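Local structure of galactose mutarotase related enzyme (Lactobacillus casei, 3Q1N) at residues 5-8 / 9-12; 96-99 / 100-103; 267-270 / 271-274. The protein probably binds carbohydrate and may act as a sugar isomerase of the aldose 1-epimerase (galactose mutarotase) type. All coordinates share one frame; numbering follows the deposited sequence.

Interaction 1 of 3, residues 5-8 / 9-12; sequences IENS and KFKA
N7 closes the hairpin with both its side chain and its backbone. The backbone N of N7 donates to the carbonyl O of F10, while the amide oxygen OD1 of N7 takes the backbone N of F10 at 2.9 Å, the donor lying nearly along the C=O axis though the N-H bends (137°). A weak bond of 3.1 Å from K9 N to the same N7 OD1 gives the turn an Asx-turn character. Lodging CG between its backbone N and carbonyl carbon (chi1 63°) turns the N7 amide oxygen toward the NH groups of K9 and F10, and T118 O, which receives ND2, helps fix its rotation. K9 lays its CB over the centre of one face of the F10 ring, and the chain then bends away to give NZ to D119 O.

Next to the turn, E6 and K11 form a non-hydrogen-bonded antiparallel pair with side chains alongside each other. K11 is fully extended, CG opposite the backbone N (chi1 -173°), and its CE lies 3.8 Å from E6 OE2. The charges stop short of a salt bridge, NZ of K11 being 4.0 Å from OE2 of E6, but a water joins K11 NZ to E6 OE1, which is itself paired with K27. On the other face I5 and A12, a hydrogen-bonded pair, touch through I5 CG1 and A12 CB at 3.9 Å. The hairpin of strands 2-6 and 10-15 continues into strand 20-26, where A12 meets L21 and L24, while I5, N7 and F10 rest on L117 of strand 109-118.

Interaction 2 of 3, residues 96-99 / 100-103; sequences HQNA and ETLK
The N98 carboxamide carries the methyl CG2 of T101 off one of its faces, 3.5 Å from N98 OD1 and equally far from ND2. T101 N approaches from the same side, 43° above the carbonyl plane, and bonds to N98 OD1 at 3.0 Å. E100 N adds a weak bond to N98 OD1, leaving that oxygen with two helix NH groups. The E100 carboxylate is likewise met from above its plane, where K103 NZ forms a salt bridge to OE1 of E100 at 2.8 Å one turn along the helix.

In return, N98 N donates to T101 OG1 at 3.0 Å, almost straight at 171°. Together the two reciprocal bonds make a capping box, with N98 as N-cap of helix 99-104. The T101 hydroxyl can face back to N98 because OG1 sits between its own backbone N and carbonyl carbon (chi1 73°). With N98 replaced, an alanine here takes away OD1, so the NH groups of E100 and T101 would probably be left without their side-chain acceptor and the first turn of the helix would be less firmly held.

N98 O also accepts L102 N at 2.9 Å, an i to i+4 bond in the first turn of this short helix. Just outside the cap, the aliphatic CG of Q97 meets L102 CD2 at 4.0 Å, while Q97 OE1 turns to Y109 N on strand 109-118. The buried T101 packs against F75 and Y109, and N98 and E100 both touch Y79.

Interaction 3 of 3, residues 267-270 / 271-274; sequences PTDW and YTKL
K273 lies along W270, its CD over one face of the five-membered ring in a CH-pi contact, 3.9 Å from the centroid and 30° off the ring normal. The fully extended lysine chain, with CG opposite its backbone N (chi1 175°), carries NZ above the indole plane, out toward NE1, and one water accepts from both W270 NE1, in the ring plane, and K273 NZ, each at 2.9 Å. The T268 side chain crosses K273 at about a right angle, T268 CG2 lying 3.7 Å from K273 CB.

The backbone between W270 and K273 probably helps this pairing. D269 O receives T272 N at 2.9 Å, closing a type I beta turn over W270 and Y271, and K273 N adds a weak bond to the same D269 O. The D269 side chain adds an Asx turn: OD1 accepts Y271 N at 3.1 Å, from well above the carboxylate plane, and the Y271 ring stands nearly perpendicular to that carboxylate.

Farther out, D269 OD1 also takes G64 N, W270 stacks on Y61, and backbone bonds link T268 and W270 to R62. Y271 reaches S135 O with its hydroxyl, and D262 makes a long, weak ion pair with K273 NZ.

In the fold
The three are separate local contacts near the periphery of the beta-rich chain, with centres 20 to 22 Å from its middle. Interactions 1 and 2 are 34 Å apart between centres, yet both lean on strand 109-118: the hairpin at Y115, L117 and T118, the segment 96-103 at Y109 and T110, toward the strand's other end. Interaction 3 lies across the chain's centre from interaction 1, with 41 Å between their centres. It is closer to interaction 2, about 9 Å between nearest atoms, but does not touch it. None of the three can be placed at the presumed sugar-binding site from its geometry alone.

Interaction 1 of 3, residues 5-8 / 9-12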
ATOM      1  N   ILE A   5     -12.075 -16.057  -2.615  1.00 16.16           N
ATOM      2  CA  ILE A   5     -11.884 -16.488  -3.996  1.00 15.56           C
ATOM      3  C   ILE A   5     -10.799 -17.521  -3.969  1.00 15.93           C
ATOM      4  O   ILE A   5     -10.004 -17.589  -3.024  1.00 15.87           O
ATOM      5  CB  ILE A   5     -11.559 -15.319  -4.963  1.00 14.97           C
ATOM      6  CG1 ILE A   5     -10.380 -14.465  -4.445  1.00 14.75           C
ATOM      7  CG2 ILE A   5     -12.841 -14.417  -5.203  1.00 13.06           C
ATOM      8  CD1 ILE A   5      -9.875 -13.388  -5.470  1.00 15.93           C
ATOM      9  N   GLU A   6     -10.754 -18.345  -4.996  1.00 15.99           N
ATOM     10  CA  GLU A   6      -9.760 -19.416  -5.028  1.00 16.20           C
ATOM     11  C   GLU A   6      -9.636 -20.039  -6.375  1.00 15.97           C
ATOM     12  O   GLU A   6     -10.547 -19.961  -7.200  1.00 15.65           O
ATOM     13  CB  GLU A   6     -10.113 -20.504  -4.011  1.00 16.74           C
ATOM     14  CG  GLU A   6     -11.376 -21.293  -4.267  1.00 18.67           C
ATOM     15  CD  GLU A   6     -11.696 -22.159  -3.043  1.00 22.92           C
ATOM     16  OE1 GLU A   6     -11.018 -23.183  -2.825  1.00 23.68           O
ATOM     17  OE2 GLU A   6     -12.602 -21.768  -2.264  1.00 26.95           O
ATOM     18  N   ASN A   7      -8.469 -20.614  -6.615  1.00 15.99           N
ATOM     19  CA  ASN A   7      -8.270 -21.469  -7.781  1.00 15.97           C
ATOM     20  C   ASN A   7      -7.545 -22.724  -7.304  1.00 16.01           C
ATOM     21  O   ASN A   7      -7.540 -23.040  -6.101  1.00 15.83           O
ATOM     22  CB  ASN A   7      -7.584 -20.688  -8.920  1.00 15.28           C
ATOM     23  CG  ASN A   7      -6.192 -20.216  -8.560  1.00 14.82           C
ATOM     24  OD1 ASN A   7      -5.629 -20.610  -7.531  1.00 13.73           O
ATOM     25  ND2 ASN A   7      -5.616 -19.381  -9.430  1.00 15.80           N
ATOM     26  N   SER A   8      -6.967 -23.505  -8.206  1.00 15.71           N
ATOM     27  CA  SER A   8      -6.352 -24.760  -7.785  1.00 16.62           C
ATOM     28  C   SER A   8      -5.129 -24.555  -6.864  1.00 16.23           C
ATOM     29  O   SER A   8      -4.830 -25.412  -6.047  1.00 16.16           O
ATOM     30  CB  SER A   8      -5.922 -25.583  -8.996  1.00 16.66           C
ATOM     31  OG  SER A   8      -4.750 -25.101  -9.579  1.00 19.36           O
ATOM     32  N   LYS A   9      -4.425 -23.446  -7.061  1.00 15.59           N
ATOM     33  CA  LYS A   9      -3.175 -23.166  -6.313  1.00 16.20           C
ATOM     34  C   LYS A   9      -3.346 -22.302  -5.048  1.00 16.44           C
ATOM     35  O   LYS A   9      -2.543 -22.425  -4.089  1.00 16.20           O
ATOM     36  CB  LYS A   9      -2.173 -22.466  -7.230  1.00 16.74           C
ATOM     37  CG  LYS A   9      -1.586 -23.363  -8.359  1.00 18.40           C
ATOM     38  CD  LYS A   9      -0.607 -22.582  -9.292  1.00 21.19           C
ATOM     39  CE  LYS A   9       0.738 -22.257  -8.587  1.00 25.32           C
ATOM     40  NZ  LYS A   9       1.673 -21.359  -9.428  1.00 27.53           N
ATOM     41  N   PHE A  10      -4.336 -21.412  -5.046  1.00 15.59           N
ATOM     42  CA  PHE A  10      -4.366 -20.287  -4.080  1.00 15.22           C
ATOM     43  C   PHE A  10      -5.779 -20.060  -3.536  1.00 14.89           C
ATOM     44  O   PHE A  10      -6.757 -20.337  -4.233  1.00 15.07           O
ATOM     45  CB  PHE A  10      -3.869 -18.987  -4.753  1.00 14.76           C
ATOM     46  CG  PHE A  10      -2.476 -19.062  -5.302  1.00 15.56           C
ATOM     47  CD1 PHE A  10      -1.403 -19.373  -4.500  1.00 14.65           C
ATOM     48  CD2 PHE A  10      -2.245 -18.808  -6.642  1.00 15.89           C
ATOM     49  CE1 PHE A  10      -0.120 -19.448  -5.025  1.00 16.49           C
ATOM     50  CE2 PHE A  10      -1.002 -18.840  -7.171  1.00 16.70           C
ATOM     51  CZ  PHE A  10       0.082 -19.188  -6.362  1.00 17.16           C
ATOM     52  N   LYS A  11      -5.875 -19.551  -2.309  1.00 14.79           N
ATOM     53  CA  LYS A  11      -7.114 -19.026  -1.763  1.00 14.91           C
ATOM     54  C   LYS A  11      -6.859 -17.651  -1.137  1.00 14.82           C
ATOM     55  O   LYS A  11      -5.829 -17.460  -0.479  1.00 15.23           O
ATOM     56  CB  LYS A  11      -7.689 -19.998  -0.733  1.00 15.61           C
ATOM     57  CG  LYS A  11      -9.088 -19.620  -0.199  1.00 17.07           C
ATOM     58  CD  LYS A  11      -9.744 -20.785   0.510  1.00 21.31           C
ATOM     59  CE  LYS A  11     -11.164 -20.458   0.985  1.00 23.49           C
ATOM     60  NZ  LYS A  11     -11.762 -21.648   1.695  1.00 27.82           N
ATOM     61  N   ALA A  12      -7.796 -16.732  -1.325  1.00 14.56           N
ATOM     62  CA  ALA A  12      -7.690 -15.376  -0.743  1.00 14.53           C
ATOM     63  C   ALA A  12      -8.990 -15.087   0.019  1.00 15.18           C
ATOM     64  O   ALA A  12     -10.098 -15.490  -0.411  1.00 15.14           O
ATOM     65  CB  ALA A  12      -7.464 -14.325  -1.821  1.00 14.19           C
TER
HETATM   66  O   HOH W   1     -11.346 -23.955  -0.045  1.00 30.33           O

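Interaction 2 of 3, residues 96-99 / 100-103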
ATOM      1  N   HIS A  96     -18.472   4.195  -2.544  1.00 14.30           N
ATOM      2  CA  HIS A  96     -18.779   5.571  -2.889  1.00 14.59           C
ATOM      3  C   HIS A  96     -18.696   6.401  -1.603  1.00 14.67           C
ATOM      4  O   HIS A  96     -18.606   5.858  -0.479  1.00 13.61           O
ATOM      5  CB  HIS A  96     -20.224   5.646  -3.419  1.00 15.23           C
ATOM      6  CG  HIS A  96     -20.469   4.878  -4.682  1.00 17.28           C
ATOM      7  ND1 HIS A  96     -20.260   5.422  -5.937  1.00 20.14           N
ATOM      8  CD2 HIS A  96     -20.920   3.616  -4.892  1.00 19.99           C
ATOM      9  CE1 HIS A  96     -20.574   4.517  -6.866  1.00 22.00           C
ATOM     10  NE2 HIS A  96     -20.925   3.400  -6.259  1.00 20.10           N
ATOM     11  N   GLN A  97     -18.734   7.720  -1.761  1.00 13.88           N
ATOM     12  CA  GLN A  97     -18.797   8.637  -0.660  1.00 14.20           C
ATOM     13  C   GLN A  97     -20.017   8.390   0.229  1.00 15.23           C
ATOM     14  O   GLN A  97     -21.011   7.803  -0.193  1.00 15.60           O
ATOM     15  CB  GLN A  97     -18.807  10.091  -1.168  1.00 14.98           C
ATOM     16  CG  GLN A  97     -20.136  10.599  -1.738  1.00 15.25           C
ATOM     17  CD  GLN A  97     -20.624   9.904  -2.986  1.00 15.97           C
ATOM     18  OE1 GLN A  97     -19.839   9.442  -3.795  1.00 13.63           O
ATOM     19  NE2 GLN A  97     -21.943   9.925  -3.205  1.00 16.94           N
ATOM     20  N   ASN A  98     -19.930   8.920   1.438  1.00 15.14           N
ATOM     21  CA  ASN A  98     -21.045   8.935   2.368  1.00 16.21           C
ATOM     22  C   ASN A  98     -21.034  10.265   3.143  1.00 16.23           C
ATOM     23  O   ASN A  98     -20.114  11.080   2.998  1.00 15.46           O
ATOM     24  CB  ASN A  98     -21.015   7.669   3.231  1.00 16.25           C
ATOM     25  CG  ASN A  98     -19.814   7.587   4.134  1.00 15.40           C
ATOM     26  OD1 ASN A  98     -19.574   8.454   4.901  1.00 17.23           O
ATOM     27  ND2 ASN A  98     -19.071   6.457   4.063  1.00 17.74           N
ATOM     28  N   ALA A  99     -22.052  10.515   3.958  1.00 18.06           N
ATOM     29  CA  ALA A  99     -22.153  11.758   4.700  1.00 18.11           C
ATOM     30  C   ALA A  99     -20.943  12.071   5.588  1.00 18.74           C
ATOM     31  O   ALA A  99     -20.567  13.233   5.716  1.00 18.89           O
ATOM     32  CB  ALA A  99     -23.484  11.780   5.553  1.00 19.26           C
ATOM     33  N   GLU A 100     -20.295  11.025   6.110  1.00 18.42           N
ATOM     34  CA  GLU A 100     -19.118  11.165   6.930  1.00 19.42           C
ATOM     35  C   GLU A 100     -17.882  11.529   6.081  1.00 17.22           C
ATOM     36  O   GLU A 100     -17.149  12.431   6.406  1.00 18.40           O
ATOM     37  CB  GLU A 100     -18.880   9.888   7.787  1.00 20.23           C
ATOM     38  CG  GLU A 100     -20.176   9.232   8.417  1.00 25.31           C
ATOM     39  CD  GLU A 100     -20.854  10.107   9.459  1.00 31.38           C
ATOM     40  OE1 GLU A 100     -20.218  11.108   9.848  1.00 33.23           O
ATOM     41  OE2 GLU A 100     -22.005   9.777   9.913  1.00 36.26           O
ATOM     42  N   THR A 101     -17.663  10.809   4.986  1.00 16.50           N
ATOM     43  CA  THR A 101     -16.517  11.093   4.119  1.00 16.25           C
ATOM     44  C   THR A 101     -16.637  12.496   3.542  1.00 16.08           C
ATOM     45  O   THR A 101     -15.643  13.187   3.358  1.00 15.88           O
ATOM     46  CB  THR A 101     -16.327  10.069   3.013  1.00 15.60           C
ATOM     47  OG1 THR A 101     -17.318  10.212   1.989  1.00 14.33           O
ATOM     48  CG2 THR A 101     -16.332   8.595   3.569  1.00 15.86           C
ATOM     49  N   LEU A 102     -17.871  12.931   3.210  1.00 16.22           N
ATOM     50  CA  LEU A 102     -18.051  14.277   2.637  1.00 16.41           C
ATOM     51  C   LEU A 102     -17.606  15.419   3.575  1.00 17.59           C
ATOM     52  O   LEU A 102     -17.209  16.478   3.091  1.00 17.18           O
ATOM     53  CB  LEU A 102     -19.495  14.498   2.211  1.00 16.79           C
ATOM     54  CG  LEU A 102     -19.925  13.713   0.994  1.00 17.47           C
ATOM     55  CD1 LEU A 102     -21.456  13.755   0.884  1.00 17.85           C
ATOM     56  CD2 LEU A 102     -19.230  14.247  -0.282  1.00 16.42           C
ATOM     57  N   LYS A 103     -17.609  15.179   4.887  1.00 18.00           N
ATOM     58  CA  LYS A 103     -17.095  16.169   5.858  1.00 19.50           C
ATOM     59  C   LYS A 103     -15.584  16.301   5.801  1.00 18.59           C
ATOM     60  O   LYS A 103     -15.046  17.391   6.087  1.00 19.39           O
ATOM     61  CB  LYS A 103     -17.539  15.818   7.296  1.00 20.78           C
ATOM     62  CG  LYS A 103     -19.054  15.968   7.461  1.00 24.56           C
ATOM     63  CD  LYS A 103     -19.605  15.644   8.910  1.00 30.47           C
ATOM     64  CE  LYS A 103     -19.910  14.129   9.118  1.00 32.87           C
ATOM     65  NZ  LYS A 103     -21.044  13.798  10.121  1.00 35.52           N
TER

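Interaction 3 of 3, residues 267-270 / 271-274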
ATOM      1  N   PRO A 267      -0.524  22.917   6.826  1.00 16.74           N
ATOM      2  CA  PRO A 267      -1.463  22.128   6.025  1.00 16.96           C
ATOM      3  C   PRO A 267      -1.306  22.402   4.506  1.00 16.64           C
ATOM      4  O   PRO A 267      -1.094  23.559   4.054  1.00 16.25           O
ATOM      5  CB  PRO A 267      -2.822  22.580   6.563  1.00 17.43           C
ATOM      6  CG  PRO A 267      -2.498  22.874   7.996  1.00 18.17           C
ATOM      7  CD  PRO A 267      -1.243  23.671   7.878  1.00 17.74           C
ATOM      8  N   THR A 268      -1.355  21.316   3.738  1.00 15.97           N
ATOM      9  CA  THR A 268      -0.990  21.336   2.331  1.00 15.87           C
ATOM     10  C   THR A 268      -2.209  21.426   1.449  1.00 15.26           C
ATOM     11  O   THR A 268      -3.188  20.767   1.706  1.00 15.13           O
ATOM     12  CB  THR A 268      -0.288  20.017   1.961  1.00 15.81           C
ATOM     13  OG1 THR A 268       0.752  19.759   2.928  1.00 16.97           O
ATOM     14  CG2 THR A 268       0.278  20.152   0.564  1.00 17.37           C
ATOM     15  N   ASP A 269      -2.164  22.272   0.428  1.00 15.30           N
ATOM     16  CA  ASP A 269      -3.207  22.258  -0.609  1.00 14.98           C
ATOM     17  C   ASP A 269      -3.106  20.975  -1.391  1.00 13.83           C
ATOM     18  O   ASP A 269      -2.079  20.666  -2.036  1.00 14.49           O
ATOM     19  CB  ASP A 269      -2.990  23.457  -1.518  1.00 15.09           C
ATOM     20  CG  ASP A 269      -4.020  23.582  -2.627  1.00 18.17           C
ATOM     21  OD1 ASP A 269      -5.018  22.844  -2.651  1.00 17.87           O
ATOM     22  OD2 ASP A 269      -3.800  24.471  -3.504  1.00 21.77           O
ATOM     23  N   TRP A 270      -4.159  20.181  -1.338  1.00 13.66           N
ATOM     24  CA  TRP A 270      -4.097  18.902  -2.065  1.00 13.49           C
ATOM     25  C   TRP A 270      -4.017  19.038  -3.578  1.00 14.72           C
ATOM     26  O   TRP A 270      -3.632  18.075  -4.266  1.00 14.26           O
ATOM     27  CB  TRP A 270      -5.256  18.010  -1.694  1.00 13.23           C
ATOM     28  CG  TRP A 270      -5.025  17.185  -0.456  1.00 13.32           C
ATOM     29  CD1 TRP A 270      -4.136  17.453   0.538  1.00 14.33           C
ATOM     30  CD2 TRP A 270      -5.676  15.971  -0.096  1.00 12.05           C
ATOM     31  NE1 TRP A 270      -4.206  16.506   1.507  1.00 14.11           N
ATOM     32  CE2 TRP A 270      -5.156  15.577   1.151  1.00 13.72           C
ATOM     33  CE3 TRP A 270      -6.651  15.181  -0.694  1.00 13.11           C
ATOM     34  CZ2 TRP A 270      -5.594  14.423   1.799  1.00 14.73           C
ATOM     35  CZ3 TRP A 270      -7.077  14.061  -0.058  1.00 14.80           C
ATOM     36  CH2 TRP A 270      -6.546  13.679   1.168  1.00 13.96           C
ATOM     37  N   TYR A 271      -4.323  20.215  -4.093  1.00 14.46           N
ATOM     38  CA  TYR A 271      -4.124  20.478  -5.519  1.00 15.37           C
ATOM     39  C   TYR A 271      -2.658  20.658  -5.916  1.00 15.76           C
ATOM     40  O   TYR A 271      -2.341  20.693  -7.123  1.00 15.79           O
ATOM     41  CB  TYR A 271      -4.908  21.723  -5.953  1.00 15.11           C
ATOM     42  CG  TYR A 271      -6.416  21.477  -5.939  1.00 14.20           C
ATOM     43  CD1 TYR A 271      -6.999  20.503  -6.766  1.00 15.69           C
ATOM     44  CD2 TYR A 271      -7.274  22.231  -5.126  1.00 14.20           C
ATOM     45  CE1 TYR A 271      -8.384  20.257  -6.735  1.00 14.26           C
ATOM     46  CE2 TYR A 271      -8.666  21.980  -5.085  1.00 14.86           C
ATOM     47  CZ  TYR A 271      -9.213  21.012  -5.923  1.00 14.44           C
ATOM     48  OH  TYR A 271     -10.564  20.811  -5.885  1.00 14.24           O
ATOM     49  N   THR A 272      -1.754  20.771  -4.939  1.00 15.87           N
ATOM     50  CA  THR A 272      -0.317  20.830  -5.253  1.00 17.68           C
ATOM     51  C   THR A 272       0.533  19.821  -4.432  1.00 17.17           C
ATOM     52  O   THR A 272       1.763  19.775  -4.625  1.00 19.46           O
ATOM     53  CB  THR A 272       0.260  22.235  -4.937  1.00 18.37           C
ATOM     54  OG1 THR A 272       0.089  22.524  -3.544  1.00 20.63           O
ATOM     55  CG2 THR A 272      -0.400  23.323  -5.779  1.00 21.11           C
ATOM     56  N   LYS A 273      -0.109  19.048  -3.554  1.00 15.78           N
ATOM     57  CA  LYS A 273       0.552  18.071  -2.664  1.00 14.17           C
ATOM     58  C   LYS A 273       1.338  17.056  -3.499  1.00 14.50           C
ATOM     59  O   LYS A 273       0.808  16.471  -4.454  1.00 13.82           O
ATOM     60  CB  LYS A 273      -0.478  17.372  -1.773  1.00 14.07           C
ATOM     61  CG  LYS A 273       0.032  16.266  -0.889  1.00 14.51           C
ATOM     62  CD  LYS A 273      -1.075  15.625  -0.019  1.00 14.26           C
ATOM     63  CE  LYS A 273      -0.587  14.448   0.770  1.00 13.38           C
ATOM     64  NZ  LYS A 273      -1.647  13.851   1.662  1.00 15.31           N
ATOM     65  N   LEU A 274       2.611  16.895  -3.190  1.00 14.34           N
ATOM     66  CA  LEU A 274       3.456  16.003  -4.000  1.00 13.90           C
ATOM     67  C   LEU A 274       2.876  14.602  -3.953  1.00 14.04           C
ATOM     68  O   LEU A 274       2.580  14.079  -2.873  1.00 13.75           O
ATOM     69  CB  LEU A 274       4.887  15.978  -3.504  1.00 13.79           C
ATOM     70  CG  LEU A 274       5.903  15.228  -4.359  1.00 14.78           C
ATOM     71  CD1 LEU A 274       6.095  16.007  -5.687  1.00 18.66           C
ATOM     72  CD2 LEU A 274       7.263  15.022  -3.623  1.00 16.10           C
TER
HETATM   73  O   HOH W   2      -2.577  15.639   3.756  1.00 15.00           O